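Local coordinates for protein benzoate transport porin BenP (Acinetobacter baumannii AB307-0294, PDB 5DL8) that probably forms a calcium-binding beta-barrel channel of the OprD family through which small solutes such as benzoate cross the outer membrane, at residues E25-L30 and N402-F407; W308-F313 and E358-V363; H322-Y327 and M339-Y344. All coordinates share one frame; numbering follows the deposited sequence. Where two conformers were deposited one is given.

Contact 1: E25-L30 and N402-F407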
# COMPACT_ATOMS: atom_id res chain seq x y z
N GLU A 25 -2.73 -8.78 -21.42
CA GLU A 25 -3.61 -7.92 -20.60
C GLU A 25 -3.01 -6.52 -20.72
O GLU A 25 -1.82 -6.31 -20.48
CB GLU A 25 -3.65 -8.34 -19.09
CG GLU A 25 -4.39 -9.67 -18.79
CD GLU A 25 -4.01 -10.39 -17.47
OE1 GLU A 25 -3.49 -9.80 -16.50
OE2 GLU A 25 -4.22 -11.61 -17.38
N TRP A 26 -3.84 -5.58 -21.20
CA TRP A 26 -3.56 -4.15 -21.20
C TRP A 26 -4.48 -3.41 -20.20
O TRP A 26 -5.64 -3.81 -20.01
CB TRP A 26 -3.81 -3.61 -22.57
CG TRP A 26 -3.02 -4.14 -23.69
CD1 TRP A 26 -3.28 -5.27 -24.40
CD2 TRP A 26 -1.93 -3.51 -24.32
NE1 TRP A 26 -2.40 -5.40 -25.37
CE2 TRP A 26 -1.54 -4.34 -25.37
CE3 TRP A 26 -1.18 -2.33 -24.05
CZ2 TRP A 26 -0.46 -4.03 -26.23
CZ3 TRP A 26 -0.08 -2.00 -24.89
CH2 TRP A 26 0.27 -2.86 -25.98
N LYS A 27 -3.99 -2.32 -19.59
CA LYS A 27 -4.88 -1.49 -18.74
C LYS A 27 -4.58 -0.07 -19.07
O LYS A 27 -3.43 0.32 -18.96
CB LYS A 27 -4.62 -1.77 -17.27
CG LYS A 27 -5.74 -1.31 -16.34
CD LYS A 27 -5.70 -1.72 -14.84
CE LYS A 27 -4.30 -1.81 -14.24
NZ LYS A 27 -4.40 -2.22 -12.78
N PHE A 28 -5.58 0.68 -19.51
CA PHE A 28 -5.52 2.11 -19.71
C PHE A 28 -6.28 2.80 -18.61
O PHE A 28 -7.43 2.49 -18.35
CB PHE A 28 -6.18 2.52 -21.04
CG PHE A 28 -6.12 3.99 -21.29
CD1 PHE A 28 -4.92 4.61 -21.47
CD2 PHE A 28 -7.25 4.75 -21.30
CE1 PHE A 28 -4.84 6.01 -21.61
CE2 PHE A 28 -7.18 6.14 -21.49
CZ PHE A 28 -5.99 6.77 -21.64
N THR A 29 -5.64 3.80 -18.01
CA THR A 29 -6.29 4.60 -16.99
C THR A 29 -6.12 6.13 -17.22
O THR A 29 -5.24 6.59 -17.88
CB THR A 29 -5.83 4.29 -15.52
OG1 THR A 29 -4.54 4.79 -15.31
CG2 THR A 29 -5.85 2.79 -15.12
N LEU A 30 -7.04 6.84 -16.55
CA LEU A 30 -7.13 8.25 -16.31
C LEU A 30 -7.50 8.47 -14.85
O LEU A 30 -8.35 7.80 -14.24
CB LEU A 30 -8.18 8.97 -17.22
CG LEU A 30 -8.04 8.83 -18.74
CD1 LEU A 30 -9.30 9.26 -19.46
CD2 LEU A 30 -6.90 9.61 -19.28
N ASN A 402 -11.90 8.72 -11.82
CA ASN A 402 -11.12 7.59 -12.33
C ASN A 402 -11.75 7.02 -13.56
O ASN A 402 -13.01 6.86 -13.62
CB ASN A 402 -11.06 6.49 -11.25
CG ASN A 402 -10.09 6.86 -10.08
OD1 ASN A 402 -8.96 7.36 -10.35
ND2 ASN A 402 -10.49 6.65 -8.83
N TYR A 403 -10.91 6.65 -14.50
CA TYR A 403 -11.34 5.88 -15.66
C TYR A 403 -10.40 4.72 -15.83
O TYR A 403 -9.21 4.90 -15.73
CB TYR A 403 -11.30 6.67 -16.94
CG TYR A 403 -11.71 5.85 -18.13
CD1 TYR A 403 -13.06 5.61 -18.46
CD2 TYR A 403 -10.77 5.38 -19.01
CE1 TYR A 403 -13.43 4.87 -19.59
CE2 TYR A 403 -11.12 4.71 -20.14
CZ TYR A 403 -12.43 4.41 -20.39
OH TYR A 403 -12.66 3.74 -21.53
N THR A 404 -10.97 3.54 -16.06
CA THR A 404 -10.24 2.25 -16.17
C THR A 404 -10.77 1.49 -17.38
O THR A 404 -11.96 1.34 -17.54
CB THR A 404 -10.30 1.48 -14.87
OG1 THR A 404 -9.65 2.26 -13.89
CG2 THR A 404 -9.60 0.12 -14.98
N LYS A 405 -9.90 1.09 -18.27
CA LYS A 405 -10.33 0.19 -19.33
C LYS A 405 -9.30 -0.94 -19.53
O LYS A 405 -8.08 -0.69 -19.65
CB LYS A 405 -10.53 0.91 -20.61
CG LYS A 405 -11.11 -0.10 -21.60
CD LYS A 405 -11.70 0.54 -22.83
CE LYS A 405 -10.65 0.77 -23.90
NZ LYS A 405 -11.41 0.88 -25.18
N LYS A 406 -9.84 -2.16 -19.53
CA LYS A 406 -9.08 -3.41 -19.46
C LYS A 406 -9.42 -4.14 -20.74
O LYS A 406 -10.58 -4.13 -21.18
CB LYS A 406 -9.53 -4.17 -18.28
CG LYS A 406 -8.45 -4.46 -17.31
CD LYS A 406 -8.93 -5.39 -16.21
CE LYS A 406 -9.74 -4.60 -15.20
NZ LYS A 406 -8.88 -4.29 -14.02
N PHE A 407 -8.40 -4.65 -21.40
CA PHE A 407 -8.52 -5.13 -22.80
C PHE A 407 -7.25 -5.97 -23.10
O PHE A 407 -6.49 -6.49 -22.20
CB PHE A 407 -8.81 -3.99 -23.83
CG PHE A 407 -7.66 -3.00 -24.07
CD1 PHE A 407 -7.45 -1.89 -23.24
CD2 PHE A 407 -6.78 -3.16 -25.13
CE1 PHE A 407 -6.42 -0.97 -23.45
CE2 PHE A 407 -5.71 -2.28 -25.32
CZ PHE A 407 -5.54 -1.15 -24.49
OXT PHE A 407 -6.99 -6.16 -24.26
O HOH W 1 -7.67 6.03 -12.33

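Contact 2: W308-F313 and E358-V363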
# COMPACT_ATOMS: atom_id res chain seq x y z
N TRP A 308 -4.24 0.24 7.82
CA TRP A 308 -3.31 1.31 7.31
C TRP A 308 -4.16 2.59 6.90
O TRP A 308 -5.20 2.47 6.34
CB TRP A 308 -2.36 0.85 6.19
CG TRP A 308 -1.58 1.93 5.73
CD1 TRP A 308 -1.84 2.74 4.59
CD2 TRP A 308 -0.44 2.48 6.35
NE1 TRP A 308 -0.90 3.74 4.49
CE2 TRP A 308 -0.03 3.64 5.55
CE3 TRP A 308 0.34 2.10 7.45
CZ2 TRP A 308 1.12 4.40 5.84
CZ3 TRP A 308 1.53 2.87 7.75
CH2 TRP A 308 1.87 4.04 6.96
N ASN A 309 -3.81 3.76 7.38
CA ASN A 309 -4.66 4.94 7.19
C ASN A 309 -3.70 6.14 7.12
O ASN A 309 -2.50 5.96 6.83
CB ASN A 309 -5.73 5.02 8.27
CG ASN A 309 -5.15 5.13 9.75
OD1 ASN A 309 -3.91 5.16 10.03
ND2 ASN A 309 -6.06 5.15 10.69
N ALA A 310 -4.16 7.34 7.40
CA ALA A 310 -3.37 8.54 7.11
C ALA A 310 -2.19 8.78 8.00
O ALA A 310 -1.23 9.34 7.56
CB ALA A 310 -4.29 9.76 7.21
N THR A 311 -2.31 8.41 9.30
CA THR A 311 -1.40 8.77 10.34
C THR A 311 -0.77 7.48 11.03
O THR A 311 0.40 7.45 11.37
CB THR A 311 -2.05 9.79 11.34
OG1 THR A 311 -3.18 9.27 12.01
CG2 THR A 311 -2.40 11.10 10.65
N GLY A 312 -1.54 6.38 11.14
CA GLY A 312 -0.94 5.04 11.25
C GLY A 312 -0.94 4.29 12.63
O GLY A 312 -0.89 3.06 12.71
N PHE A 313 -0.93 5.15 13.65
CA PHE A 313 -0.99 4.84 15.03
C PHE A 313 0.18 3.90 15.36
O PHE A 313 -0.05 2.87 15.99
CB PHE A 313 -2.38 4.29 15.27
CG PHE A 313 -3.48 5.34 15.02
CD1 PHE A 313 -3.90 5.65 13.75
CD2 PHE A 313 -4.05 6.02 16.08
CE1 PHE A 313 -4.87 6.62 13.58
CE2 PHE A 313 -5.06 6.92 15.92
CZ PHE A 313 -5.42 7.31 14.66
N GLU A 358 -4.65 10.70 20.30
CA GLU A 358 -5.04 11.24 18.97
C GLU A 358 -6.19 10.44 18.38
O GLU A 358 -6.41 9.29 18.77
CB GLU A 358 -3.82 11.24 18.03
CG GLU A 358 -3.35 9.82 17.79
CD GLU A 358 -2.01 9.66 17.08
OE1 GLU A 358 -1.58 8.45 16.87
OE2 GLU A 358 -1.40 10.73 16.70
N THR A 359 -6.91 11.03 17.46
CA THR A 359 -8.03 10.40 16.80
C THR A 359 -7.94 10.61 15.33
O THR A 359 -7.49 11.68 14.87
CB THR A 359 -9.46 10.87 17.30
OG1 THR A 359 -9.64 12.28 17.08
CG2 THR A 359 -9.67 10.58 18.73
N GLU A 360 -8.41 9.66 14.54
CA GLU A 360 -8.51 9.85 13.07
C GLU A 360 -9.82 9.23 12.57
O GLU A 360 -10.10 8.07 12.87
CB GLU A 360 -7.38 9.17 12.33
CG GLU A 360 -7.36 9.52 10.80
CD GLU A 360 -6.30 8.78 9.98
OE1 GLU A 360 -5.07 8.90 10.29
OE2 GLU A 360 -6.70 8.08 9.01
N SER A 361 -10.63 10.02 11.88
CA SER A 361 -11.84 9.54 11.21
C SER A 361 -11.60 9.58 9.69
O SER A 361 -10.83 10.38 9.20
CB SER A 361 -13.09 10.33 11.71
OG SER A 361 -12.95 11.69 11.39
N ASN A 362 -12.19 8.65 9.00
CA ASN A 362 -12.18 8.54 7.56
C ASN A 362 -13.63 8.30 7.07
O ASN A 362 -14.32 7.39 7.59
CB ASN A 362 -11.43 7.24 7.12
CG ASN A 362 -9.95 7.18 7.48
OD1 ASN A 362 -9.36 8.14 7.94
ND2 ASN A 362 -9.34 6.06 7.15
N VAL A 363 -14.00 8.98 5.98
CA VAL A 363 -15.24 8.72 5.24
C VAL A 363 -14.82 8.43 3.76
O VAL A 363 -14.01 9.15 3.24
CB VAL A 363 -16.23 9.94 5.33
CG1 VAL A 363 -17.49 9.69 4.48
CG2 VAL A 363 -16.66 10.22 6.76
O HOH W 2 -1.36 8.01 14.17

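Contact 3: H322-Y327 and M339-Y344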
# COMPACT_ATOMS: atom_id res chain seq x y z
N HIS A 322 -9.98 0.57 17.08
CA HIS A 322 -10.39 0.80 15.66
C HIS A 322 -11.83 0.32 15.47
O HIS A 322 -12.23 -0.77 15.97
CB HIS A 322 -9.46 0.05 14.64
CG HIS A 322 -8.01 0.40 14.75
ND1 HIS A 322 -7.26 0.84 13.68
CD2 HIS A 322 -7.14 0.28 15.78
CE1 HIS A 322 -6.02 1.01 14.06
NE2 HIS A 322 -5.94 0.73 15.34
N VAL A 323 -12.64 1.12 14.81
CA VAL A 323 -14.02 0.76 14.56
C VAL A 323 -14.34 1.10 13.11
O VAL A 323 -13.90 2.17 12.63
CB VAL A 323 -14.97 1.60 15.41
CG1 VAL A 323 -16.40 1.12 15.24
CG2 VAL A 323 -14.61 1.53 16.85
N MET A 324 -15.19 0.29 12.49
CA MET A 324 -15.49 0.40 11.10
C MET A 324 -17.00 0.05 10.84
O MET A 324 -17.47 -0.98 11.38
CB MET A 324 -14.60 -0.58 10.37
CG MET A 324 -13.10 -0.24 10.27
SD MET A 324 -12.06 -1.51 10.98
CE MET A 324 -10.42 -0.84 10.87
N TYR A 325 -17.72 0.91 10.08
CA TYR A 325 -19.03 0.58 9.56
C TYR A 325 -19.12 0.88 8.08
O TYR A 325 -18.67 1.94 7.65
CB TYR A 325 -20.17 1.23 10.32
CG TYR A 325 -21.54 0.93 9.63
CD1 TYR A 325 -22.08 -0.35 9.66
CD2 TYR A 325 -22.22 1.93 8.82
CE1 TYR A 325 -23.27 -0.66 9.02
CE2 TYR A 325 -23.40 1.66 8.15
CZ TYR A 325 -23.96 0.36 8.27
OH TYR A 325 -25.17 0.01 7.62
N GLY A 326 -19.67 -0.05 7.28
CA GLY A 326 -19.66 0.01 5.79
C GLY A 326 -21.08 -0.36 5.25
O GLY A 326 -21.68 -1.29 5.75
N TYR A 327 -21.60 0.36 4.24
CA TYR A 327 -22.80 -0.09 3.56
C TYR A 327 -22.62 -0.06 2.07
O TYR A 327 -22.20 0.99 1.47
CB TYR A 327 -24.05 0.65 3.95
CG TYR A 327 -25.31 -0.09 3.45
CD1 TYR A 327 -25.76 -1.24 4.08
CD2 TYR A 327 -26.11 0.39 2.31
CE1 TYR A 327 -26.90 -1.95 3.64
CE2 TYR A 327 -27.24 -0.33 1.90
CZ TYR A 327 -27.62 -1.50 2.58
OH TYR A 327 -28.70 -2.24 2.13
N MET A 339 -18.08 3.90 3.44
CA MET A 339 -17.36 3.36 4.60
C MET A 339 -16.87 4.46 5.54
O MET A 339 -16.27 5.47 5.11
CB MET A 339 -16.24 2.42 4.16
CG MET A 339 -15.57 1.82 5.39
SD MET A 339 -14.49 0.43 5.12
CE MET A 339 -15.85 -0.77 4.84
N VAL A 340 -17.17 4.31 6.80
CA VAL A 340 -16.69 5.20 7.86
C VAL A 340 -15.75 4.38 8.85
O VAL A 340 -16.11 3.24 9.32
CB VAL A 340 -17.92 5.67 8.63
CG1 VAL A 340 -17.53 6.51 9.80
CG2 VAL A 340 -18.80 6.49 7.66
N LYS A 341 -14.64 4.92 9.22
CA LYS A 341 -13.67 4.30 10.19
C LYS A 341 -13.28 5.38 11.21
O LYS A 341 -13.22 6.53 10.81
CB LYS A 341 -12.41 3.93 9.49
CG LYS A 341 -12.67 3.12 8.28
CD LYS A 341 -11.33 2.70 7.64
CE LYS A 341 -11.53 1.82 6.40
NZ LYS A 341 -10.17 1.76 5.76
N TYR A 342 -13.11 5.03 12.48
CA TYR A 342 -12.72 5.90 13.58
C TYR A 342 -11.63 5.16 14.42
O TYR A 342 -11.85 4.03 14.73
CB TYR A 342 -13.90 6.20 14.51
CG TYR A 342 -13.66 7.32 15.56
CD1 TYR A 342 -13.91 8.66 15.19
CD2 TYR A 342 -13.25 7.07 16.93
CE1 TYR A 342 -13.74 9.72 16.07
CE2 TYR A 342 -13.12 8.16 17.86
CZ TYR A 342 -13.36 9.49 17.40
OH TYR A 342 -13.29 10.70 18.13
N VAL A 343 -10.51 5.79 14.73
CA VAL A 343 -9.44 5.27 15.55
C VAL A 343 -9.09 6.26 16.64
O VAL A 343 -8.95 7.45 16.38
CB VAL A 343 -8.19 5.00 14.70
CG1 VAL A 343 -7.07 4.24 15.41
CG2 VAL A 343 -8.56 4.16 13.54
N TYR A 344 -8.91 5.76 17.87
CA TYR A 344 -8.35 6.49 18.96
C TYR A 344 -7.06 5.77 19.39
O TYR A 344 -7.03 4.55 19.45
CB TYR A 344 -9.35 6.53 20.10
CG TYR A 344 -8.85 7.09 21.42
CD1 TYR A 344 -8.89 8.44 21.66
CD2 TYR A 344 -8.40 6.26 22.46
CE1 TYR A 344 -8.46 8.99 22.87
CE2 TYR A 344 -8.00 6.81 23.70
CZ TYR A 344 -8.00 8.19 23.86
OH TYR A 344 -7.64 8.82 25.01

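Contact 1: E25-L30 and N402-F407
Trp26 to Leu30 run antiparallel to Phe407 back to Tyr403, the strand directions 169° apart and the axes separated by 4.7 Å. This is the seam of the porin barrel, where the first strand meets the last. Phe28 and Lys405 exchange two backbone hydrogen bonds, as do Leu30 with Tyr403 and Trp26 with Phe407. Trp26 N reaches Phe407 O of the terminal carboxylate over 3.0 Å, almost straight at 176°, but from above the carboxylate plane. A water donates to both Leu30 O and Asn402 OD1.

The rings gather on one face. Trp26 CB rests 3.6 Å from the centroid of the Phe407 ring, a CH-pi contact over its centre, and the indole five-membered ring lies nearly parallel to it but barely overlaps. A chi1 of 69° sets Phe407 CG between its backbone N and carbonyl carbon and brings the ring against Trp26 CB. Phe28 CD2 meets Tyr403 CE2 at 4.0 Å, edge near edge, and Leu30 CB packs on Tyr403 CB at 3.9 Å.

On the other face Thr29 and Thr404 lie side by side, as do Lys27 and Lys406, their NZ atoms 5.1 Å apart. The chemistry splits: a largely aromatic face, Lys405 turning its end away, that probably meets the membrane; a polar one probably toward the interior; and the terminal phenylalanine common in outer membrane proteins, bonded to the first strand through backbone N and O.

Contact 2: W308-F313 and E358-V363
Glu360 takes hold of Ala310 and Thr311, tying an inward-folded loop of the beta-barrel to the inner face of a wall strand. Such inward loops narrow the channel in OprD-family porins, and this one, between strands 278-288 and 319-328, is consistent with that role. Each carboxylate oxygen has its own donor. Ala310 N donates a hydrogen bond to the syn lone pair of Glu360 OE2 (3.1 Å, N-H...O angle 163°). Thr311 OG1 donates to Glu360 OE1 at 2.6 Å, meeting it close to the line of its C-O bond. The glutamate gets this far because CG stands opposite the backbone N (chi1 -172°) and the chain stays extended beyond it.

Nearer the backbone, Glu360 CB touches the edge of the Phe313 ring, 3.6 Å from CZ, and the ring packs against the strand between Glu360 and Glu358. Farther along, a water joins the two segments: it donates to Glu358 OE1 and to Thr311 OG1, and accepts from Phe313 N at 2.9 Å. The Thr311 hydroxyl therefore passes a bond on from water to carboxylate.

A second shell surrounds these groups and should steady them. Glu358 is placed by a salt bridge from OE1 to Lys315, which probably also offsets the nearby Glu318 carboxylate, and a hydrogen bond from OE2 to Tyr386; its side chain lies about 9 Å from a bound calcium ion. Gln285 NE2 holds the carbonyls of Gly312 and Phe313. Within the loop, Gly312 N makes a weak bond to Asn309 OD1 (2.9 Å), and Gly312 takes up backbone angles (phi 106°) at which a CB would run into the carbonyl O of Thr311. The bridging water itself sits 3.4 Å above the plane of the Phe313 ring, its oxygen displaced toward the rim.

Contact 3: H322-Y327 and M339-Y344
Val343 covers one face of the His322 imidazole: CG1 stands 3.6 Å from the ring centroid, only 10° off the normal, in a CH-pi contact. The second methyl, CG2, stays above the same face but beyond the rim, 3.6 Å from ND1 of His322. Both ring nitrogens are spoken for outside the pair, ND1 by Asn307 of the inward-folded loop and NE2 by Ser320, and these bonds should fix the rotation of the ring beneath the valine.

The two strands belong to one beta hairpin, antiparallel at 174° with axes 4.8 Å apart. Val323 and Tyr342 trade two backbone hydrogen bonds, and so do Tyr325 and Val340. Between these pairs, Lys341 CA approaches Val323 O at 3.2 Å in a CA-H...O contact.

On the face of His322 and Val343, Met339 folds back at its third torsion (chi3 -75°), bringing its CE methyl 4.0 Å from Gly326 CA. Lys341 CG packs on Met324 CG at 3.9 Å, and beyond it the extended chain carries the ammonium end away from the neighbouring strand. Val323, Tyr325, Val340 and Tyr342 occupy the other face, with Tyr325 OH bonded to His278. The hairpin thus has two characters: an interior face where His322, Met324 and Val343 meet the inward loop at Asn307 and Lys341 adds a charge that probably borders the channel, and an outer face of valines and tyrosines, probably toward lipid.

Overall arrangement
Contact 1 joins the two ends of the chain, strands 25-39 and 394-406, and closes the barrel; contacts 2 and 3 both fall within the long span it encloses, with contact 3 nested in turn inside contact 2. Contact 1 stands about 30 Å, centre to centre, from each of the others. Contacts 2 and 3 are only about 10 Å apart by the same measure and touch. Strands 336-349 and 355-368 are neighbours: Glu360 N probably bonds to Val343 O, and Phe313 of the loop packs on Val343. One wall of antiparallel strands therefore carries both the hairpin and the strand that fastens the inward loop, away from the seam.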